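Local coordinates for protein ofchtiv-g5 (Ostrinia furnacalis, PDB 6JM8) that probably hydrolyses chitin as an insect group IV chitinase of glycoside hydrolase family 18, holding a glycan of N-acetylglucosamine units in its cleft, at residues 126-131 with 174-179; 163-168 with 188-193. All coordinates share one frame; numbering follows the deposited sequence.

In the fold
Contact 2 lies in the core: all of its touching residues are buried, about 7 Å from the chain centre to the centre of the contact. Contact 1 is farther out, about 16 Å centre to centre, and partly buried. Contact 2 joins neighbouring parallel strands, 160-166 and 187-191, through backbone hydrogen bonds and aliphatic packing; contact 1 sets the loop after strand 120-124 against the end of helix 169-175, using side-chain hydrogen bonds and water bridges. Along the chain the segments of the two contacts alternate. Tyr176 OH of contact 1 is probably hydrogen-bonded to Ser166 N of contact 2, and Tyr127 packs on Ser166. Both contacts reach the same two bound sugars.

Contact 1: 126-131 with 174-179. With NAG (2-acetamido-2-deoxy-beta-D-glucopyranose), chain B; NAG (2-acetamido-2-deoxy-beta-D-glucopyranose), chain C.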
loop_
_atom_site.group_PDB
_atom_site.type_symbol
_atom_site.label_atom_id
_atom_site.label_comp_id
_atom_site.label_asym_id
_atom_site.label_seq_id
_atom_site.Cartn_x
_atom_site.Cartn_y
_atom_site.Cartn_z
ATOM N N LEU A 126 3.610 -10.788 2.971
ATOM C CA LEU A 126 4.825 -10.005 3.157
ATOM C C LEU A 126 5.898 -10.689 3.990
ATOM O O LEU A 126 5.859 -10.515 5.163
ATOM C CB LEU A 126 4.493 -8.647 3.795
ATOM C CG LEU A 126 3.787 -7.579 2.993
ATOM C CD1 LEU A 126 2.910 -8.114 1.965
ATOM C CD2 LEU A 126 3.223 -6.370 3.703
ATOM N N TYR A 127 6.827 -11.432 3.395
ATOM C CA TYR A 127 6.907 -11.702 1.958
ATOM C C TYR A 127 7.469 -13.105 1.768
ATOM O O TYR A 127 8.096 -13.630 2.679
ATOM C CB TYR A 127 7.820 -10.714 1.208
ATOM C CG TYR A 127 7.811 -9.276 1.658
ATOM C CD1 TYR A 127 8.521 -8.877 2.781
ATOM C CD2 TYR A 127 7.137 -8.306 0.936
ATOM C CE1 TYR A 127 8.531 -7.551 3.192
ATOM C CE2 TYR A 127 7.141 -6.978 1.344
ATOM C CZ TYR A 127 7.839 -6.607 2.467
ATOM O OH TYR A 127 7.834 -5.286 2.854
ATOM N N PRO A 128 7.289 -13.693 0.584
ATOM C CA PRO A 128 7.943 -14.978 0.296
ATOM C C PRO A 128 9.448 -14.886 0.497
ATOM O O PRO A 128 10.096 -13.944 0.035
ATOM C CB PRO A 128 7.582 -15.239 -1.172
ATOM C CG PRO A 128 6.313 -14.508 -1.387
ATOM C CD PRO A 128 6.417 -13.266 -0.527
ATOM N N ASN A 129 9.993 -15.867 1.222
ATOM C CA ASN A 129 11.432 -15.985 1.475
ATOM C C ASN A 129 11.973 -14.790 2.260
ATOM O O ASN A 129 13.121 -14.382 2.080
ATOM C CB ASN A 129 12.210 -16.173 0.165
ATOM C CG ASN A 129 13.685 -16.494 0.389
ATOM O OD1 ASN A 129 14.072 -16.997 1.443
ATOM N ND2 ASN A 129 14.513 -16.179 -0.600
ATOM N N ARG A 130 11.171 -14.221 3.157
ATOM C CA ARG A 130 11.626 -13.079 3.937
ATOM C C ARG A 130 10.983 -13.107 5.317
ATOM O O ARG A 130 10.026 -13.843 5.567
ATOM C CB ARG A 130 11.322 -11.756 3.225
ATOM C CG ARG A 130 12.233 -11.471 2.040
ATOM C CD ARG A 130 11.930 -10.135 1.415
ATOM N NE ARG A 130 12.456 -9.038 2.218
ATOM C CZ ARG A 130 12.129 -7.765 2.038
ATOM N NH1 ARG A 130 11.277 -7.428 1.079
ATOM N NH2 ARG A 130 12.652 -6.827 2.815
ATOM N N ARG A 131 11.535 -12.289 6.211
ATOM C CA ARG A 131 11.054 -12.122 7.591
ATOM C C ARG A 131 11.099 -13.492 8.268
ATOM O O ARG A 131 12.146 -14.157 8.213
ATOM C CB ARG A 131 9.698 -11.434 7.570
ATOM C CG ARG A 131 9.740 -10.028 6.992
ATOM C CD ARG A 131 8.351 -9.433 6.895
ATOM N NE ARG A 131 7.863 -8.962 8.187
ATOM C CZ ARG A 131 6.578 -8.815 8.489
ATOM N NH1 ARG A 131 5.646 -9.108 7.593
ATOM N NH2 ARG A 131 6.222 -8.379 9.689
ATOM N N GLN A 174 14.286 -11.457 -4.037
ATOM C CA GLN A 174 14.248 -12.419 -2.943
ATOM C C GLN A 174 12.951 -13.216 -2.905
ATOM O O GLN A 174 12.927 -14.298 -2.308
ATOM C CB GLN A 174 14.421 -11.713 -1.596
ATOM C CG GLN A 174 15.790 -11.119 -1.325
ATOM C CD GLN A 174 15.831 -10.402 0.012
ATOM O OE1 GLN A 174 15.701 -11.023 1.067
ATOM N NE2 GLN A 174 15.986 -9.083 -0.028
ATOM N N SER A 175 11.881 -12.718 -3.523
ATOM C CA SER A 175 10.541 -13.215 -3.239
ATOM C C SER A 175 9.777 -13.747 -4.440
ATOM O O SER A 175 8.975 -14.666 -4.271
ATOM C CB SER A 175 9.695 -12.109 -2.585
ATOM O OG SER A 175 10.235 -11.722 -1.335
ATOM N N TYR A 176 9.978 -13.204 -5.637
ATOM C CA TYR A 176 9.053 -13.465 -6.730
ATOM C C TYR A 176 9.769 -13.934 -7.984
ATOM O O TYR A 176 10.868 -13.469 -8.303
ATOM C CB TYR A 176 8.238 -12.217 -7.074
ATOM C CG TYR A 176 7.726 -11.455 -5.877
ATOM C CD1 TYR A 176 6.712 -11.973 -5.082
ATOM C CD2 TYR A 176 8.246 -10.210 -5.550
ATOM C CE1 TYR A 176 6.236 -11.274 -3.991
ATOM C CE2 TYR A 176 7.780 -9.506 -4.460
ATOM C CZ TYR A 176 6.774 -10.044 -3.685
ATOM O OH TYR A 176 6.306 -9.343 -2.601
ATOM N N ASP A 177 9.131 -14.864 -8.689
ATOM C CA ASP A 177 9.389 -15.089 -10.108
ATOM C C ASP A 177 8.383 -14.227 -10.857
ATOM O O ASP A 177 7.223 -14.612 -11.026
ATOM C CB ASP A 177 9.257 -16.562 -10.471
ATOM C CG ASP A 177 9.580 -16.828 -11.927
ATOM O OD1 ASP A 177 10.779 -16.838 -12.278
ATOM O OD2 ASP A 177 8.638 -17.017 -12.723
ATOM N N VAL A 178 8.832 -13.047 -11.292
ATOM C CA VAL A 178 7.913 -12.045 -11.836
ATOM C C VAL A 178 7.034 -12.592 -12.960
ATOM O O VAL A 178 5.808 -12.433 -12.885
ATOM C CB VAL A 178 8.690 -10.784 -12.248
ATOM C CG1 VAL A 178 7.793 -9.839 -13.024
ATOM C CG2 VAL A 178 9.275 -10.095 -11.023
ATOM N N PRO A 179 7.572 -13.237 -14.007
ATOM C CA PRO A 179 6.684 -13.693 -15.093
ATOM C C PRO A 179 5.611 -14.665 -14.633
ATOM O O PRO A 179 4.480 -14.610 -15.133
ATOM C CB PRO A 179 7.655 -14.344 -16.089
ATOM C CG PRO A 179 8.977 -13.737 -15.782
ATOM C CD PRO A 179 8.980 -13.560 -14.296
HETATM C C1 NAG B . 7.499 -2.232 5.308
HETATM C C2 NAG B . 6.488 -1.705 6.309
HETATM C C3 NAG B . 5.112 -2.345 6.084
HETATM C C4 NAG B . 4.680 -2.277 4.622
HETATM C C5 NAG B . 5.817 -2.768 3.727
HETATM C C6 NAG B . 5.552 -2.638 2.244
HETATM C C7 NAG B . 6.876 -1.053 8.661
HETATM C C8 NAG B . 7.405 -1.489 9.996
HETATM N N2 NAG B . 6.960 -1.944 7.666
HETATM O O3 NAG B . 4.148 -1.650 6.867
HETATM O O4 NAG B . 3.512 -3.083 4.450
HETATM O O5 NAG B . 7.019 -2.035 3.998
HETATM O O6 NAG B . 6.574 -3.309 1.523
HETATM O O7 NAG B . 6.402 0.062 8.490
HETATM C C1 NAG C . 2.466 -2.566 3.556
HETATM C C2 NAG C . 1.103 -3.284 3.826
HETATM C C3 NAG C . 0.473 -2.840 5.155
HETATM C C4 NAG C . 1.077 -1.545 5.666
HETATM C C5 NAG C . 1.303 -0.579 4.517
HETATM C C6 NAG C . 1.817 0.742 5.032
HETATM C C7 NAG C . -0.090 -4.025 1.802
HETATM C C8 NAG C . -1.097 -3.656 0.760
HETATM N N2 NAG C . 0.165 -3.093 2.727
HETATM O O3 NAG C . 0.586 -3.855 6.145
HETATM O O4 NAG C . 0.146 -0.905 6.525
HETATM O O5 NAG C . 2.290 -1.091 3.610
HETATM O O6 NAG C . 3.215 0.657 5.265
HETATM O O7 NAG C . 0.484 -5.109 1.794
HETATM O O HOH W 1 15.923 -13.415 1.538
HETATM O O HOH W 2 10.434 -9.082 -1.148
HETATM O O HOH W 3 15.125 -9.806 3.372
#
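Ser175 OG donates to Pro128 O at 2.6 Å, in the carbonyl plane, and this short bond marks the tight part of the contact. OG reaches the carbonyl because it stands anti to its own carbonyl carbon (chi1 -63°). Around it, Tyr127 CB lies 3.6 Å from Ser175 OG, while Pro128 CD meets Tyr176 CE1 at 4.0 Å, approaching the ring obliquely. Tyr176 OH is hydrogen-bonded to Ser166 N of strand 160-166. Ser175 O is buried here against Pro128 CB without a polar partner in the model. A second bond runs from Asn129 ND2 to Gln174 O, 3.0 Å long and directed onto a lone pair.

The looser side is built through water. One water accepts from Arg130 NH1 and donates to Ser175 OG (2.7 Å), giving that hydroxyl both a donor and an acceptor role; another links Arg130 NE to Gln174 OE1. The Arg130 and Gln174 side chains cross at nearly a right angle, their flat groups 44° apart, and Gln174 NE2 turns to Glu170 O instead. Arg130 NH1 also sits 3.4 Å above the plane of the Tyr127 ring, toward its rim, with Leu126 CB over the opposite face, so the ring is held between them.

At the edge of the ring, Tyr127 OH shares a 2.7 Å hydrogen bond with O6 of the chain B sugar. The cis peptide before Tyr127 and the type II turn from Tyr127 to Arg130 shape this loop, in which Leu126 falls at the position where the DxxDxDxE motif of family 18 chitinases ordinarily has its glutamate.

Contact 2: 163-168 with 188-193; sequences VAVSAV and IGVMTY. With NAG (2-acetamido-2-deoxy-beta-D-glucopyranose), chain C; NAG (2-acetamido-2-deoxy-beta-D-glucopyranose), chain B.
Val163 O accepts from Gly189 N at 2.8 Å, Gly189 O from Val165 N at 3.1 Å, and Val165 O from Met191 N at 2.9 Å. This ladder, stepping from one strand to the other and back, is the evidence for parallel pairing, although the strand segments are twisted by 34° against each other. On the face carrying the valines, Val165 CG2 touches Ile188 CG2 at 3.5 Å, while the side chains of Val163 and Ile188 lie side by side. Trp233 of helix 226-236 packs against Val165 and Val190 on the same face.

The two strands are successive staves of the family 18 TIM barrel, with helices 169-175 and 178-184 in the connection between them. The other face of the pair, with Ala164 and Met191, looks into the barrel, at whose C-terminal mouth the glycan lies.

Met191 can be followed outward from that face. CB passes Val165 O at 3.4 Å, and CG stays close to the same oxygen. SD then packs on Ala164 CB. Met191 SD also lies 3.3 Å from O7 of the chain C sugar, in its acetamido group. The bend at the last torsion (chi3 -60°) carries CE back over the neighbouring strand, 3.3 Å from Val165 O, with O6 of the chain B sugar also close. With the thioether cut back to a methyl, as in an alanine here, Ala164 CB would probably lose its sulfur neighbour and a gap would open beneath the acetamido group.

Farther along the chain, Ala167 CB rests on Val190 CG1 and Thr192 CG2, and Thr192 OG1 is hydrogen-bonded to Gly246 O. A water donates to Met191 O at 2.8 Å and is also hydrogen-bonded to O6 of the chain B sugar.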
loop_
_atom_site.group_PDB
_atom_site.type_symbol
_atom_site.label_atom_id
_atom_site.label_comp_id
_atom_site.label_asym_id
_atom_site.label_seq_id
_atom_site.Cartn_x
_atom_site.Cartn_y
_atom_site.Cartn_z
ATOM N N VAL A 163 -2.296 -9.175 -6.330
ATOM C CA VAL A 163 -1.256 -9.282 -5.315
ATOM C C VAL A 163 -0.683 -7.903 -5.033
ATOM O O VAL A 163 -0.697 -7.012 -5.889
ATOM C CB VAL A 163 -0.121 -10.250 -5.727
ATOM C CG1 VAL A 163 -0.659 -11.656 -5.951
ATOM C CG2 VAL A 163 0.601 -9.736 -6.971
ATOM N N ALA A 164 -0.189 -7.730 -3.812
ATOM C CA ALA A 164 0.634 -6.590 -3.437
ATOM C C ALA A 164 2.036 -7.101 -3.142
ATOM O O ALA A 164 2.198 -8.081 -2.406
ATOM C CB ALA A 164 0.059 -5.859 -2.223
ATOM N N VAL A 165 3.044 -6.447 -3.721
ATOM C CA VAL A 165 4.407 -6.964 -3.733
ATOM C C VAL A 165 5.393 -5.861 -3.377
ATOM O O VAL A 165 5.125 -4.670 -3.555
ATOM C CB VAL A 165 4.772 -7.565 -5.107
ATOM C CG1 VAL A 165 3.856 -8.733 -5.445
ATOM C CG2 VAL A 165 4.691 -6.493 -6.179
ATOM N N SER A 166 6.553 -6.277 -2.869
ATOM C CA SER A 166 7.635 -5.340 -2.606
ATOM C C SER A 166 8.119 -4.716 -3.913
ATOM O O SER A 166 7.990 -5.294 -4.998
ATOM C CB SER A 166 8.792 -6.033 -1.882
ATOM O OG SER A 166 9.355 -7.067 -2.669
ATOM N N ALA A 167 8.692 -3.518 -3.798
ATOM C CA ALA A 167 8.911 -2.650 -4.950
ATOM C C ALA A 167 10.308 -2.786 -5.550
ATOM O O ALA A 167 10.447 -3.140 -6.725
ATOM C CB ALA A 167 8.642 -1.192 -4.553
ATOM N N VAL A 168 11.347 -2.503 -4.767
ATOM C CA VAL A 168 12.685 -2.351 -5.328
ATOM C C VAL A 168 13.278 -3.715 -5.675
ATOM O O VAL A 168 12.907 -4.751 -5.117
ATOM C CB VAL A 168 13.597 -1.569 -4.369
ATOM C CG1 VAL A 168 12.955 -0.239 -4.011
ATOM C CG2 VAL A 168 13.884 -2.384 -3.117
ATOM N N ILE A 188 -0.713 -6.583 -10.701
ATOM C CA ILE A 188 0.282 -6.583 -9.637
ATOM C C ILE A 188 0.332 -5.179 -9.051
ATOM O O ILE A 188 0.636 -4.213 -9.762
ATOM C CB ILE A 188 1.664 -7.009 -10.155
ATOM C CG1 ILE A 188 1.633 -8.455 -10.649
ATOM C CG2 ILE A 188 2.719 -6.834 -9.079
ATOM C CD1 ILE A 188 2.962 -8.939 -11.197
ATOM N N GLY A 189 0.026 -5.062 -7.764
ATOM C CA GLY A 189 0.130 -3.786 -7.085
ATOM C C GLY A 189 1.475 -3.618 -6.410
ATOM O O GLY A 189 1.718 -4.198 -5.348
ATOM N N VAL A 190 2.356 -2.829 -7.016
ATOM C CA VAL A 190 3.721 -2.679 -6.523
ATOM C C VAL A 190 3.739 -1.625 -5.422
ATOM O O VAL A 190 3.376 -0.466 -5.651
ATOM C CB VAL A 190 4.679 -2.308 -7.663
ATOM C CG1 VAL A 190 6.113 -2.352 -7.180
ATOM C CG2 VAL A 190 4.477 -3.248 -8.844
ATOM N N MET A 191 4.171 -2.025 -4.227
ATOM C CA MET A 191 4.147 -1.154 -3.052
ATOM C C MET A 191 5.338 -0.201 -3.118
ATOM O O MET A 191 6.344 -0.349 -2.418
ATOM C CB MET A 191 4.142 -1.983 -1.775
ATOM C CG MET A 191 2.839 -2.740 -1.568
ATOM S SD MET A 191 2.801 -3.781 -0.099
ATOM C CE MET A 191 4.155 -4.897 -0.440
ATOM N N THR A 192 5.202 0.809 -3.976
ATOM C CA THR A 192 6.259 1.794 -4.209
ATOM C C THR A 192 6.192 2.911 -3.165
ATOM O O THR A 192 5.984 4.088 -3.459
ATOM C CB THR A 192 6.167 2.347 -5.627
ATOM O OG1 THR A 192 4.790 2.466 -6.009
ATOM C CG2 THR A 192 6.874 1.419 -6.600
ATOM N N TYR A 193 6.366 2.495 -1.916
ATOM C CA TYR A 193 6.487 3.397 -0.779
ATOM C C TYR A 193 7.241 2.643 0.307
ATOM O O TYR A 193 7.697 1.515 0.096
ATOM C CB TYR A 193 5.116 3.895 -0.309
ATOM C CG TYR A 193 4.030 2.842 -0.301
ATOM C CD1 TYR A 193 4.029 1.826 0.646
ATOM C CD2 TYR A 193 3.000 2.869 -1.234
ATOM C CE1 TYR A 193 3.038 0.865 0.662
ATOM C CE2 TYR A 193 2.003 1.910 -1.224
ATOM C CZ TYR A 193 2.028 0.911 -0.275
ATOM O OH TYR A 193 1.042 -0.048 -0.256
HETATM C C1 NAG C . 2.466 -2.566 3.556
HETATM C C2 NAG C . 1.103 -3.284 3.826
HETATM C C3 NAG C . 0.473 -2.840 5.155
HETATM C C4 NAG C . 1.077 -1.545 5.666
HETATM C C5 NAG C . 1.303 -0.579 4.517
HETATM C C6 NAG C . 1.817 0.742 5.032
HETATM C C7 NAG C . -0.090 -4.025 1.802
HETATM C C8 NAG C . -1.097 -3.656 0.760
HETATM N N2 NAG C . 0.165 -3.093 2.727
HETATM O O3 NAG C . 0.586 -3.855 6.145
HETATM O O4 NAG C . 0.146 -0.905 6.525
HETATM O O5 NAG C . 2.290 -1.091 3.610
HETATM O O6 NAG C . 3.215 0.657 5.265
HETATM O O7 NAG C . 0.484 -5.109 1.794
HETATM C C1 NAG B . 7.499 -2.232 5.308
HETATM C C2 NAG B . 6.488 -1.705 6.309
HETATM C C3 NAG B . 5.112 -2.345 6.084
HETATM C C4 NAG B . 4.680 -2.277 4.622
HETATM C C5 NAG B . 5.817 -2.768 3.727
HETATM C C6 NAG B . 5.552 -2.638 2.244
HETATM C C7 NAG B . 6.876 -1.053 8.661
HETATM C C8 NAG B . 7.405 -1.489 9.996
HETATM N N2 NAG B . 6.960 -1.944 7.666
HETATM O O3 NAG B . 4.148 -1.650 6.867
HETATM O O4 NAG B . 3.512 -3.083 4.450
HETATM O O5 NAG B . 7.019 -2.035 3.998
HETATM O O6 NAG B . 6.574 -3.309 1.523
HETATM O O7 NAG B . 6.402 0.062 8.490
HETATM O O HOH W 4 7.734 -2.209 -0.779
#